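Local structure of transcriptional regulator (Streptococcus pneumoniae, 2GNP) at residues Y107-S110 with R111-G115; S68-N71 with L72-I76; N14-K17 with E18-L22; D6-M9 with F10-E13; D171-T174 with E175-K179. The protein probably acts as a bacterial transcriptional regulator whose Rossmann-like, putative sugar-binding domain would sense a small sugar-type effector. One frame throughout, in Å; residues are numbered along the deposited sequence.

Interaction 1 (Y107-S110 with R111-G115); sequences YEMS and RKFHG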
loop_
_atom_site.group_PDB
_atom_site.type_symbol
_atom_site.label_atom_id
_atom_site.label_comp_id
_atom_site.label_asym_id
_atom_site.label_seq_id
_atom_site.Cartn_x
_atom_site.Cartn_y
_atom_site.Cartn_z
ATOM N N TYR A 107 2.350 -2.342 15.804
ATOM C CA TYR A 107 3.079 -2.406 17.093
ATOM C C TYR A 107 4.455 -1.707 17.035
ATOM O O TYR A 107 4.797 -0.862 17.928
ATOM C CB TYR A 107 3.250 -3.869 17.545
ATOM C CG TYR A 107 3.991 -3.884 18.865
ATOM C CD1 TYR A 107 3.434 -3.273 19.987
ATOM C CD2 TYR A 107 5.259 -4.461 18.969
ATOM C CE1 TYR A 107 4.093 -3.266 21.207
ATOM C CE2 TYR A 107 5.945 -4.465 20.193
ATOM C CZ TYR A 107 5.359 -3.847 21.293
ATOM O OH TYR A 107 6.023 -3.820 22.512
ATOM N N GLU A 108 5.208 -2.019 15.973
ATOM C CA GLU A 108 6.568 -1.443 15.840
ATOM C C GLU A 108 6.498 0.077 15.724
ATOM O O GLU A 108 7.340 0.809 16.300
ATOM C CB GLU A 108 7.363 -2.088 14.721
ATOM C CG GLU A 108 7.634 -3.567 15.007
ATOM C CD GLU A 108 8.520 -3.856 16.230
ATOM O OE1 GLU A 108 9.139 -2.943 16.847
ATOM O OE2 GLU A 108 8.627 -5.055 16.568
HETATM N N MSE A 109 5.540 0.552 14.944
HETATM C CA MSE A 109 5.371 2.016 14.790
HETATM C C MSE A 109 4.953 2.632 16.136
HETATM O O MSE A 109 5.401 3.730 16.502
HETATM C CB MSE A 109 4.353 2.335 13.683
HETATM C CG MSE A 109 4.860 2.012 12.292
HETATM SE SE MSE A 109 6.255 3.382 11.789
HETATM C CE MSE A 109 5.099 4.993 11.700
ATOM N N SER A 110 4.080 1.927 16.876
ATOM C CA SER A 110 3.646 2.399 18.185
ATOM C C SER A 110 4.834 2.630 19.124
ATOM O O SER A 110 4.792 3.606 19.914
ATOM C CB SER A 110 2.598 1.450 18.832
ATOM O OG SER A 110 3.247 0.350 19.454
ATOM N N ARG A 111 5.861 1.767 19.035
ATOM C CA ARG A 111 7.076 1.897 19.839
ATOM C C ARG A 111 7.849 3.162 19.517
ATOM O O ARG A 111 8.425 3.783 20.429
ATOM C CB ARG A 111 7.971 0.665 19.683
ATOM C CG ARG A 111 7.331 -0.615 20.211
ATOM C CD ARG A 111 8.342 -1.758 20.087
ATOM N NE ARG A 111 9.430 -1.572 21.045
ATOM C CZ ARG A 111 10.626 -2.168 20.957
ATOM N NH1 ARG A 111 10.919 -2.960 19.923
ATOM N NH2 ARG A 111 11.540 -1.943 21.893
ATOM N N LYS A 112 7.865 3.532 18.237
ATOM C CA LYS A 112 8.705 4.637 17.796
ATOM C C LYS A 112 7.998 5.978 17.919
ATOM O O LYS A 112 8.645 7.002 18.035
ATOM C CB LYS A 112 9.204 4.382 16.389
ATOM C CG LYS A 112 10.328 3.350 16.435
ATOM C CD LYS A 112 10.987 3.139 15.132
ATOM C CE LYS A 112 12.292 2.319 15.254
ATOM N NZ LYS A 112 12.657 1.921 13.875
ATOM N N PHE A 113 6.660 5.979 17.913
ATOM C CA PHE A 113 5.897 7.216 17.922
ATOM C C PHE A 113 4.923 7.324 19.110
ATOM O O PHE A 113 4.093 8.241 19.175
ATOM C CB PHE A 113 5.173 7.380 16.563
ATOM C CG PHE A 113 6.132 7.561 15.431
ATOM C CD1 PHE A 113 6.606 8.856 15.087
ATOM C CD2 PHE A 113 6.598 6.462 14.718
ATOM C CE1 PHE A 113 7.538 8.995 14.033
ATOM C CE2 PHE A 113 7.538 6.556 13.711
ATOM C CZ PHE A 113 8.014 7.836 13.329
ATOM N N HIS A 114 5.070 6.363 20.024
ATOM C CA HIS A 114 4.287 6.205 21.223
ATOM C C HIS A 114 2.826 6.395 20.943
ATOM O O HIS A 114 2.146 7.175 21.593
ATOM C CB HIS A 114 4.752 7.136 22.316
ATOM C CG HIS A 114 5.979 6.637 22.988
ATOM N ND1 HIS A 114 5.935 5.736 24.037
ATOM C CD2 HIS A 114 7.289 6.818 22.688
ATOM C CE1 HIS A 114 7.172 5.433 24.398
ATOM N NE2 HIS A 114 8.008 6.069 23.597
ATOM N N GLY A 115 2.337 5.644 19.971
ATOM C CA GLY A 115 0.923 5.820 19.602
ATOM C C GLY A 115 0.027 4.730 20.186
ATOM O O GLY A 115 0.491 3.664 20.647
#

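Interaction 2 (S68-N71 with L72-I76); sequences SLSN and LVDLI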
loop_
_atom_site.group_PDB
_atom_site.type_symbol
_atom_site.label_atom_id
_atom_site.label_comp_id
_atom_site.label_asym_id
_atom_site.label_seq_id
_atom_site.Cartn_x
_atom_site.Cartn_y
_atom_site.Cartn_z
ATOM N N SER A 68 7.994 -4.054 1.840
ATOM C CA SER A 68 8.369 -2.646 1.698
ATOM C C SER A 68 8.086 -1.858 2.983
ATOM O O SER A 68 8.907 -1.054 3.431
ATOM C CB SER A 68 7.598 -1.981 0.532
ATOM O OG SER A 68 8.107 -2.419 -0.739
ATOM N N LEU A 69 6.963 -2.182 3.618
ATOM C CA LEU A 69 6.598 -1.425 4.815
ATOM C C LEU A 69 7.492 -1.846 5.973
ATOM O O LEU A 69 7.966 -1.000 6.752
ATOM C CB LEU A 69 5.115 -1.619 5.136
ATOM C CG LEU A 69 4.198 -0.985 4.102
ATOM C CD1 LEU A 69 2.789 -0.842 4.683
ATOM C CD2 LEU A 69 4.783 0.262 3.441
ATOM N N SER A 70 7.701 -3.153 6.103
ATOM C CA SER A 70 8.557 -3.649 7.195
ATOM C C SER A 70 9.942 -3.015 7.081
ATOM O O SER A 70 10.537 -2.565 8.059
ATOM C CB SER A 70 8.626 -5.162 7.171
ATOM O OG SER A 70 9.514 -5.620 8.201
ATOM N N ASN A 71 10.444 -2.952 5.855
ATOM C CA ASN A 71 11.785 -2.386 5.616
ATOM C C ASN A 71 11.873 -0.903 5.998
ATOM O O ASN A 71 12.896 -0.420 6.473
ATOM C CB ASN A 71 12.183 -2.624 4.154
ATOM C CG ASN A 71 12.432 -4.114 3.808
ATOM O OD1 ASN A 71 12.607 -5.005 4.693
ATOM N ND2 ASN A 71 12.492 -4.384 2.515
ATOM N N LEU A 72 10.788 -0.135 5.788
ATOM C CA LEU A 72 10.878 1.252 6.155
ATOM C C LEU A 72 10.725 1.388 7.659
ATOM O O LEU A 72 11.441 2.186 8.257
ATOM C CB LEU A 72 9.888 2.105 5.344
ATOM C CG LEU A 72 8.531 2.540 5.824
ATOM C CD1 LEU A 72 8.578 3.471 7.080
ATOM C CD2 LEU A 72 7.743 3.205 4.626
ATOM N N VAL A 73 9.808 0.611 8.247
ATOM C CA VAL A 73 9.599 0.658 9.694
ATOM C C VAL A 73 10.915 0.360 10.451
ATOM O O VAL A 73 11.248 1.003 11.446
ATOM C CB VAL A 73 8.460 -0.278 10.162
ATOM C CG1 VAL A 73 8.412 -0.256 11.698
ATOM C CG2 VAL A 73 7.119 0.280 9.627
ATOM N N ASP A 74 11.665 -0.597 9.960
ATOM C CA ASP A 74 12.963 -0.950 10.608
ATOM C C ASP A 74 13.879 0.291 10.701
ATOM O O ASP A 74 14.638 0.492 11.695
ATOM C CB ASP A 74 13.682 -2.000 9.779
ATOM C CG ASP A 74 13.152 -3.404 9.971
ATOM O OD1 ASP A 74 12.332 -3.662 10.866
ATOM O OD2 ASP A 74 13.605 -4.293 9.201
ATOM N N LEU A 75 13.842 1.134 9.661
ATOM C CA LEU A 75 14.768 2.292 9.619
ATOM C C LEU A 75 14.310 3.579 10.221
ATOM O O LEU A 75 15.134 4.471 10.544
ATOM C CB LEU A 75 15.207 2.567 8.186
ATOM C CG LEU A 75 15.828 1.405 7.417
ATOM C CD1 LEU A 75 16.259 1.911 6.046
ATOM C CD2 LEU A 75 17.043 0.785 8.179
ATOM N N ILE A 76 12.985 3.756 10.362
ATOM C CA ILE A 76 12.503 5.056 10.735
ATOM C C ILE A 76 12.940 5.442 12.156
ATOM O O ILE A 76 12.943 4.575 13.067
ATOM C CB ILE A 76 10.944 5.131 10.574
ATOM C CG1 ILE A 76 10.459 6.583 10.621
ATOM C CG2 ILE A 76 10.242 4.267 11.644
ATOM C CD1 ILE A 76 8.985 6.716 10.146
HETATM O O HOH W 1 12.016 -5.657 7.438
HETATM O O HOH W 2 9.431 -3.579 10.724
#

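Interaction 3 (N14-K17 with E18-L22); sequences NYVK and EKYSL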
loop_
_atom_site.group_PDB
_atom_site.type_symbol
_atom_site.label_atom_id
_atom_site.label_comp_id
_atom_site.label_asym_id
_atom_site.label_seq_id
_atom_site.Cartn_x
_atom_site.Cartn_y
_atom_site.Cartn_z
ATOM N N ASN A 14 8.780 15.885 -11.761
ATOM C CA ASN A 14 7.706 16.862 -12.043
ATOM C C ASN A 14 6.889 16.434 -13.245
ATOM O O ASN A 14 5.662 16.604 -13.266
ATOM C CB ASN A 14 8.283 18.271 -12.276
ATOM C CG ASN A 14 8.813 18.891 -10.987
ATOM O OD1 ASN A 14 8.354 18.548 -9.891
ATOM N ND2 ASN A 14 9.809 19.779 -11.101
ATOM N N TYR A 15 7.576 15.884 -14.232
ATOM C CA TYR A 15 6.952 15.305 -15.407
ATOM C C TYR A 15 5.920 14.223 -15.051
ATOM O O TYR A 15 4.755 14.256 -15.530
ATOM C CB TYR A 15 8.014 14.753 -16.362
ATOM C CG TYR A 15 7.468 14.040 -17.550
ATOM C CD1 TYR A 15 7.350 12.627 -17.555
ATOM C CD2 TYR A 15 7.111 14.749 -18.712
ATOM C CE1 TYR A 15 6.872 11.944 -18.660
ATOM C CE2 TYR A 15 6.653 14.072 -19.829
ATOM C CZ TYR A 15 6.521 12.674 -19.798
ATOM O OH TYR A 15 6.061 11.980 -20.890
ATOM N N VAL A 16 6.316 13.306 -14.167
ATOM C CA VAL A 16 5.464 12.177 -13.815
ATOM C C VAL A 16 4.341 12.711 -12.902
ATOM O O VAL A 16 3.180 12.301 -13.023
ATOM C CB VAL A 16 6.301 11.066 -13.076
ATOM C CG1 VAL A 16 5.350 9.995 -12.406
ATOM C CG2 VAL A 16 7.327 10.423 -13.995
ATOM N N LYS A 17 4.645 13.613 -11.972
ATOM C CA LYS A 17 3.577 14.210 -11.123
ATOM C C LYS A 17 2.492 14.895 -11.966
ATOM O O LYS A 17 1.306 14.725 -11.711
ATOM C CB LYS A 17 4.111 15.166 -10.096
ATOM C CG LYS A 17 4.819 14.449 -8.990
ATOM C CD LYS A 17 5.217 15.416 -7.929
ATOM C CE LYS A 17 6.337 16.268 -8.392
ATOM N NZ LYS A 17 6.934 17.131 -7.284
ATOM N N GLU A 18 2.904 15.729 -12.916
ATOM C CA GLU A 18 1.916 16.428 -13.752
ATOM C C GLU A 18 1.167 15.412 -14.658
ATOM O O GLU A 18 -0.067 15.539 -14.877
ATOM C CB GLU A 18 2.632 17.513 -14.546
ATOM C CG GLU A 18 1.698 18.568 -15.141
ATOM C CD GLU A 18 0.985 18.051 -16.379
ATOM O OE1 GLU A 18 -0.153 18.536 -16.607
ATOM O OE2 GLU A 18 1.549 17.156 -17.106
ATOM N N LYS A 19 1.868 14.387 -15.120
ATOM C CA LYS A 19 1.266 13.407 -16.054
ATOM C C LYS A 19 0.079 12.685 -15.399
ATOM O O LYS A 19 -0.961 12.481 -16.033
ATOM C CB LYS A 19 2.294 12.425 -16.638
ATOM C CG LYS A 19 1.719 11.435 -17.674
ATOM C CD LYS A 19 2.789 10.517 -18.220
ATOM C CE LYS A 19 2.326 9.592 -19.335
ATOM N NZ LYS A 19 2.093 10.395 -20.605
ATOM N N TYR A 20 0.267 12.268 -14.149
ATOM C CA TYR A 20 -0.733 11.457 -13.450
ATOM C C TYR A 20 -1.493 12.205 -12.404
ATOM O O TYR A 20 -2.368 11.641 -11.736
ATOM C CB TYR A 20 -0.078 10.220 -12.839
ATOM C CG TYR A 20 0.542 9.358 -13.894
ATOM C CD1 TYR A 20 1.931 9.311 -14.078
ATOM C CD2 TYR A 20 -0.268 8.613 -14.757
ATOM C CE1 TYR A 20 2.510 8.513 -15.085
ATOM C CE2 TYR A 20 0.273 7.805 -15.738
ATOM C CZ TYR A 20 1.670 7.744 -15.931
ATOM O OH TYR A 20 2.279 6.977 -16.931
ATOM N N SER A 21 -1.187 13.492 -12.241
ATOM C CA SER A 21 -1.813 14.320 -11.227
ATOM C C SER A 21 -1.589 13.787 -9.811
ATOM O O SER A 21 -2.478 13.750 -8.928
ATOM C CB SER A 21 -3.267 14.650 -11.560
ATOM O OG SER A 21 -3.941 15.189 -10.430
ATOM N N LEU A 22 -0.331 13.417 -9.631
ATOM C CA LEU A 22 0.163 12.783 -8.406
ATOM C C LEU A 22 0.759 13.924 -7.582
ATOM O O LEU A 22 1.637 14.674 -8.076
ATOM C CB LEU A 22 1.248 11.758 -8.804
ATOM C CG LEU A 22 2.015 11.189 -7.638
ATOM C CD1 LEU A 22 1.067 10.206 -6.911
ATOM C CD2 LEU A 22 3.238 10.415 -8.089
HETATM O O HOH W 3 3.741 15.813 -17.684
HETATM O O HOH W 4 3.837 12.884 -21.440
#

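Interaction 4 (D6-M9 with F10-E13); sequences DTNM and FKLE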
loop_
_atom_site.group_PDB
_atom_site.type_symbol
_atom_site.label_atom_id
_atom_site.label_comp_id
_atom_site.label_asym_id
_atom_site.label_seq_id
_atom_site.Cartn_x
_atom_site.Cartn_y
_atom_site.Cartn_z
ATOM N N ASP A 6 21.056 15.720 -10.845
ATOM C CA ASP A 6 20.070 15.911 -9.771
ATOM C C ASP A 6 18.881 16.718 -10.317
ATOM O O ASP A 6 17.695 16.440 -10.002
ATOM C CB ASP A 6 20.725 16.631 -8.587
ATOM C CG ASP A 6 21.631 15.739 -7.784
ATOM O OD1 ASP A 6 21.393 14.513 -7.674
ATOM O OD2 ASP A 6 22.611 16.288 -7.212
ATOM N N THR A 7 19.211 17.715 -11.129
ATOM C CA THR A 7 18.235 18.530 -11.842
ATOM C C THR A 7 17.319 17.697 -12.740
ATOM O O THR A 7 16.086 17.828 -12.668
ATOM C CB THR A 7 18.941 19.564 -12.693
ATOM O OG1 THR A 7 19.570 20.493 -11.813
ATOM C CG2 THR A 7 17.972 20.313 -13.598
ATOM N N ASN A 8 17.924 16.907 -13.631
ATOM C CA ASN A 8 17.179 16.001 -14.490
ATOM C C ASN A 8 16.245 15.067 -13.701
ATOM O O ASN A 8 15.143 14.778 -14.175
ATOM C CB ASN A 8 18.137 15.163 -15.335
ATOM C CG ASN A 8 18.634 15.906 -16.570
ATOM O OD1 ASN A 8 18.066 16.928 -16.970
ATOM N ND2 ASN A 8 19.683 15.370 -17.201
HETATM N N MSE A 9 16.694 14.560 -12.549
HETATM C CA MSE A 9 15.824 13.765 -11.666
HETATM C C MSE A 9 14.589 14.576 -11.266
HETATM O O MSE A 9 13.474 14.067 -11.343
HETATM C CB MSE A 9 16.536 13.283 -10.395
HETATM C CG MSE A 9 15.789 12.151 -9.704
HETATM SE SE MSE A 9 15.356 10.593 -10.832
HETATM C CE MSE A 9 16.987 10.525 -11.645
ATOM N N PHE A 10 14.798 15.838 -10.878
ATOM C CA PHE A 10 13.707 16.726 -10.450
ATOM C C PHE A 10 12.726 16.934 -11.622
ATOM O O PHE A 10 11.486 16.816 -11.451
ATOM C CB PHE A 10 14.315 18.049 -9.935
ATOM C CG PHE A 10 13.313 19.046 -9.415
ATOM C CD1 PHE A 10 13.204 20.303 -10.017
ATOM C CD2 PHE A 10 12.526 18.757 -8.294
ATOM C CE1 PHE A 10 12.291 21.275 -9.519
ATOM C CE2 PHE A 10 11.610 19.712 -7.784
ATOM C CZ PHE A 10 11.491 20.963 -8.406
ATOM N N LYS A 11 13.268 17.199 -12.816
ATOM C CA LYS A 11 12.478 17.324 -14.047
ATOM C C LYS A 11 11.610 16.068 -14.262
ATOM O O LYS A 11 10.395 16.196 -14.522
ATOM C CB LYS A 11 13.378 17.613 -15.267
ATOM C CG LYS A 11 12.707 17.439 -16.684
ATOM C CD LYS A 11 13.291 18.353 -17.839
ATOM C CE LYS A 11 14.749 18.064 -18.226
ATOM N NZ LYS A 11 15.067 18.770 -19.533
ATOM N N LEU A 12 12.217 14.883 -14.115
ATOM C CA LEU A 12 11.495 13.632 -14.338
ATOM C C LEU A 12 10.383 13.502 -13.296
ATOM O O LEU A 12 9.262 13.145 -13.656
ATOM C CB LEU A 12 12.411 12.400 -14.270
ATOM C CG LEU A 12 11.802 10.997 -14.410
ATOM C CD1 LEU A 12 11.062 10.800 -15.782
ATOM C CD2 LEU A 12 12.936 9.919 -14.169
ATOM N N GLU A 13 10.705 13.775 -12.029
ATOM C CA GLU A 13 9.697 13.759 -10.948
ATOM C C GLU A 13 8.502 14.656 -11.317
ATOM O O GLU A 13 7.321 14.238 -11.218
ATOM C CB GLU A 13 10.309 14.171 -9.600
ATOM C CG GLU A 13 11.346 13.128 -9.075
ATOM C CD GLU A 13 11.871 13.468 -7.661
ATOM O OE1 GLU A 13 11.737 14.637 -7.259
ATOM O OE2 GLU A 13 12.411 12.560 -6.967
#

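Interaction 5 (D171-T174 with E175-K179); sequences DMLT and EDDFK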
loop_
_atom_site.group_PDB
_atom_site.type_symbol
_atom_site.label_atom_id
_atom_site.label_comp_id
_atom_site.label_asym_id
_atom_site.label_seq_id
_atom_site.Cartn_x
_atom_site.Cartn_y
_atom_site.Cartn_z
ATOM N N ASP A 171 -3.682 -19.634 0.052
ATOM C CA ASP A 171 -4.657 -20.256 0.973
ATOM C C ASP A 171 -5.714 -19.286 1.487
ATOM O O ASP A 171 -6.505 -19.613 2.394
ATOM C CB ASP A 171 -3.971 -20.991 2.129
ATOM C CG ASP A 171 -3.612 -22.455 1.765
ATOM O OD1 ASP A 171 -2.517 -22.669 1.187
ATOM O OD2 ASP A 171 -4.429 -23.377 2.058
HETATM N N MSE A 172 -5.739 -18.098 0.897
HETATM C CA MSE A 172 -6.736 -17.106 1.251
HETATM C C MSE A 172 -7.865 -17.035 0.191
HETATM O O MSE A 172 -9.067 -17.036 0.535
HETATM C CB MSE A 172 -6.064 -15.754 1.456
HETATM C CG MSE A 172 -7.014 -14.661 1.989
HETATM SE SE MSE A 172 -7.990 -15.193 3.646
HETATM C CE MSE A 172 -6.439 -15.296 4.836
ATOM N N LEU A 173 -7.477 -16.996 -1.080
ATOM C CA LEU A 173 -8.423 -17.027 -2.189
ATOM C C LEU A 173 -8.633 -18.442 -2.718
ATOM O O LEU A 173 -7.703 -19.269 -2.703
ATOM C CB LEU A 173 -7.926 -16.135 -3.339
ATOM C CG LEU A 173 -7.557 -14.667 -3.026
ATOM C CD1 LEU A 173 -7.010 -13.984 -4.259
ATOM C CD2 LEU A 173 -8.813 -13.886 -2.462
ATOM N N THR A 174 -9.847 -18.712 -3.201
ATOM C CA THR A 174 -10.176 -20.029 -3.754
ATOM C C THR A 174 -9.678 -20.152 -5.205
ATOM O O THR A 174 -9.379 -19.152 -5.858
ATOM C CB THR A 174 -11.688 -20.302 -3.706
ATOM O OG1 THR A 174 -12.351 -19.506 -4.693
ATOM C CG2 THR A 174 -12.244 -19.946 -2.310
ATOM N N GLU A 175 -9.574 -21.384 -5.693
ATOM C CA GLU A 175 -9.300 -21.629 -7.112
ATOM C C GLU A 175 -10.247 -20.805 -7.974
ATOM O O GLU A 175 -9.814 -20.147 -8.918
ATOM C CB GLU A 175 -9.462 -23.126 -7.437
ATOM C CG GLU A 175 -8.291 -23.956 -6.941
ATOM C CD GLU A 175 -8.340 -25.404 -7.413
ATOM O OE1 GLU A 175 -9.098 -26.215 -6.808
ATOM O OE2 GLU A 175 -7.624 -25.721 -8.394
ATOM N N ASP A 176 -11.543 -20.839 -7.664
ATOM C CA ASP A 176 -12.504 -20.000 -8.396
ATOM C C ASP A 176 -12.307 -18.471 -8.325
ATOM O O ASP A 176 -12.547 -17.778 -9.308
ATOM C CB ASP A 176 -13.930 -20.358 -8.043
ATOM C CG ASP A 176 -14.495 -21.423 -8.962
ATOM O OD1 ASP A 176 -14.265 -22.632 -8.679
ATOM O OD2 ASP A 176 -15.166 -21.037 -9.955
ATOM N N ASP A 177 -11.912 -17.948 -7.155
ATOM C CA ASP A 177 -11.512 -16.541 -7.034
ATOM C C ASP A 177 -10.442 -16.196 -8.062
ATOM O O ASP A 177 -10.548 -15.176 -8.780
ATOM C CB ASP A 177 -10.937 -16.265 -5.634
ATOM C CG ASP A 177 -12.016 -16.250 -4.521
ATOM O OD1 ASP A 177 -13.187 -15.895 -4.804
ATOM O OD2 ASP A 177 -11.659 -16.547 -3.349
ATOM N N PHE A 178 -9.397 -17.017 -8.111
ATOM C CA PHE A 178 -8.282 -16.756 -9.051
ATOM C C PHE A 178 -8.764 -16.780 -10.482
ATOM O O PHE A 178 -8.374 -15.930 -11.285
ATOM C CB PHE A 178 -7.150 -17.764 -8.868
ATOM C CG PHE A 178 -6.278 -17.489 -7.679
ATOM C CD1 PHE A 178 -5.465 -16.337 -7.637
ATOM C CD2 PHE A 178 -6.258 -18.370 -6.617
ATOM C CE1 PHE A 178 -4.629 -16.103 -6.548
ATOM C CE2 PHE A 178 -5.429 -18.135 -5.491
ATOM C CZ PHE A 178 -4.611 -17.001 -5.483
ATOM N N LYS A 179 -9.617 -17.748 -10.812
ATOM C CA LYS A 179 -10.131 -17.812 -12.185
ATOM C C LYS A 179 -10.867 -16.559 -12.557
ATOM O O LYS A 179 -10.606 -15.969 -13.605
ATOM C CB LYS A 179 -11.022 -19.033 -12.402
ATOM C CG LYS A 179 -10.266 -20.318 -12.745
ATOM C CD LYS A 179 -11.247 -21.442 -13.286
ATOM C CE LYS A 179 -12.594 -21.523 -12.559
ATOM N NZ LYS A 179 -13.665 -20.583 -13.102
#

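Interaction 1 (Y107-S110 with R111-G115)
Residues 107-113 are the last turns of helix 102-113, where R111 N bonds to Y107 O and F113 N to M109 O (2.9 Å). H114 then turns to positive phi, and G115 N reaches back to S110 O (3.2 Å), on a lone pair in the carbonyl plane.

On the outer side R111 serves two neighbours one turn back. Its CG stands over one face of the Y107 ring, towards the rim, a CH-pi contact 4.2 Å from the ring centroid. The chain then runs straight and bends at chi3 (70°), which brings the guanidinium beside E108. OE1 of E108 lies 3.6 Å from NH1 of R111 in a long salt bridge, near the guanidinium plane. Since the carboxylate is turned 60° from that plane, the pair is not a flat two-pronged clasp. A long, flexible arginine suits this exposed place.

The inner side is apolar. Selenomethionine M109, bent at chi2 and chi3, runs alongside F113 and sets its CE 3.5 Å from CE2 of the ring, with SE placed obliquely in a Met-aromatic contact. Both lean on F86. K112 leads away from this stretch, its NZ bonding to the carbonyl oxygens of I76 and V73 at the end of helix 67-75. This is the amphipathic helix of a beta-alpha-beta crossover, here joining strands 85-88 and 116-117, with M109 and F113 turned to the sheet.

Interaction 2 (S68-N71 with L72-I76)
S70 and D74, one turn apart on helix 67-75 of a beta-alpha-beta unit, are joined by two waters. The S70 hydroxyl donates a hydrogen bond to the first (OG to water 2.6 Å), which donates in turn to D74 OD2 at 2.7 Å. The second donates both ways, to S70 OG (3.2 Å) and to D74 OD1 (2.9 Å). Short polar side chains suit this place: OG of S70 and OD1 of D74 are 4.3 Å apart, beyond direct bonding, and water spans the interval. D74 OD1 also forms a salt bridge with K99, which probably steadies its negative charge.

Beneath this bridge run ordinary helical bonds: D74 N to S70 O, and V73 N to L69 O (2.9 Å). The other side is apolar and suits branched residues. L69 and V73 both lean on F63 of strand 60-63, and CD2 of L69 lies 4.3 Å from CD2 of L72. V73 keeps CG2 beside its own backbone N, a rotation that sets this methyl 3.3 Å from L69 O.

Interaction 3 (N14-K17 with E18-L22)
The end of helix 5-20 keeps its four-residue spacing through E18 N to N14 O, K19 N to Y15 O and Y20 N to V16 O (3.1 Å). S21 then takes positive phi and L22 N returns to K17 O, 3.0 Å away. This six-to-one bond, with a residue of positive phi just before its donor, ends the helix and turns the chain towards strand 24-28 of the Rossmann-like sheet.

V16 faces inward, with CG1 anti to the backbone N (chi1 167°) and 3.9 Å from CD1 of Y20, the two side chains passing at a slant. V16 also rests on L25. Y20 is buried, and its hydroxyl is satisfied by a hydrogen bond to D263 of helix 253-264, while the aliphatic part of neighbouring K19 lies over the ring centre.

Outside, water mediates between polar groups too far apart to meet. One water donates to Y15 O and to E18 OE2 (2.6 Å from the latter). Another bonds to Y15 OH and accepts from K19 NZ, the NZ-to-water distance being 3.2 Å. K17 suits the boundary: its methylenes lie along the turn and its amine reaches away to make a weak bond with N14 OD1. At the turn itself, CG of K17 sits 3.3 Å from L22 O.

Interaction 4 (D6-M9 with F10-E13)
M9 and L12 form the inward-facing pair of a mostly exposed contact within the first half of helix 5-20, near the start of the modelled chain. Selenomethionine M9 sets its SE 4.2 Å from CD2 of L12, the two side chains lying alongside and pointing the same way. M9 has CG anti to the backbone N (chi1 -163°) and then folds at chi2 and chi3, which keeps a long chain compact against the helix. Both residues reach I27 of strand 24-28 and K253 of helix 253-264, and L12 also touches I256 and L260.

This side of the helix is the apolar one: it packs on strand 24-28, at one end of the parallel part of the Rossmann-like sheet, and on helix 253-264. Regular bonds carry the helix: K11 N bonds to T7 O (2.9 Å), and E13 N meets M9 O at the same distance. OD1 of N4, just before the helix, accepts from T7 N.

A glutamate suits the border because its methylenes lie along the helix while its carboxylate reaches a strand N-H. CG of E13 packs 3.2 Å from M9 O, and the extended chain carries OE2 to the backbone N of I27. On the outer side N8 and K11 run side by side, OD1 of the asparagine lying 3.7 Å from CE of the lysine.

Interaction 5 (D171-T174 with E175-K179)
T174 and D177 close the start of helix 175-183 with a capping box, in which each side chain bonds to the other's backbone N. T174 is the N-cap. Its OG1 sits between the backbone N and the carbonyl carbon (chi1 73°), the rotation that points the hydroxyl oxygen into the first turn, where it accepts from D177 N at 2.9 Å. D177, three residues on, keeps CG beside its backbone N and swings the carboxylate back over the turn, so that OD2 takes T174 N at 2.8 Å. That bond is almost straight (171° at the hydrogen) and comes in on the anti side, 34° out of the carboxylate plane. A threonine and an aspartate suit these places because each has an acceptor only one or two bonds beyond CB. The other oxygen, OD1, holds a salt bridge to R209, which probably helps to fix the carboxylate and balance its charge.

The residues flanking the box, L173 before it and F178 after it, form a hydrophobic staple. Their side chains cross at about a right angle, with CB of L173 over one face of the F178 ring towards its rim, 4.2 Å from the centroid in a CH-pi contact. F178 N also bonds to T174 O (3.1 Å), the first full turn. Beyond CB, the extended leucine lays CD1 3.9 Å from CE1 of the phenylalanine.

Interactions 3 and 4 share helix 5-20: interaction 3, nearer the chain's centre, buries a tyrosine in its last helical turn, while interaction 4, which comes before it, is a surface contact. Interaction 2 lies nearest the chain's centre, with half its touching residues buried; interactions 1, 3 and 5 are partly buried. Interactions 1 and 2 lie on helices of neighbouring beta-alpha-beta units and touch directly, through K112 NZ and through F113 on I76. Interaction 5 stands apart, its centre about 42 Å from that of interaction 4. Chemistry follows place: side-chain acceptors cap the helix start in interaction 5, six-to-one backbone bonds close the helices of interactions 1 and 3, and solvent bridges appear in interactions 2 and 3.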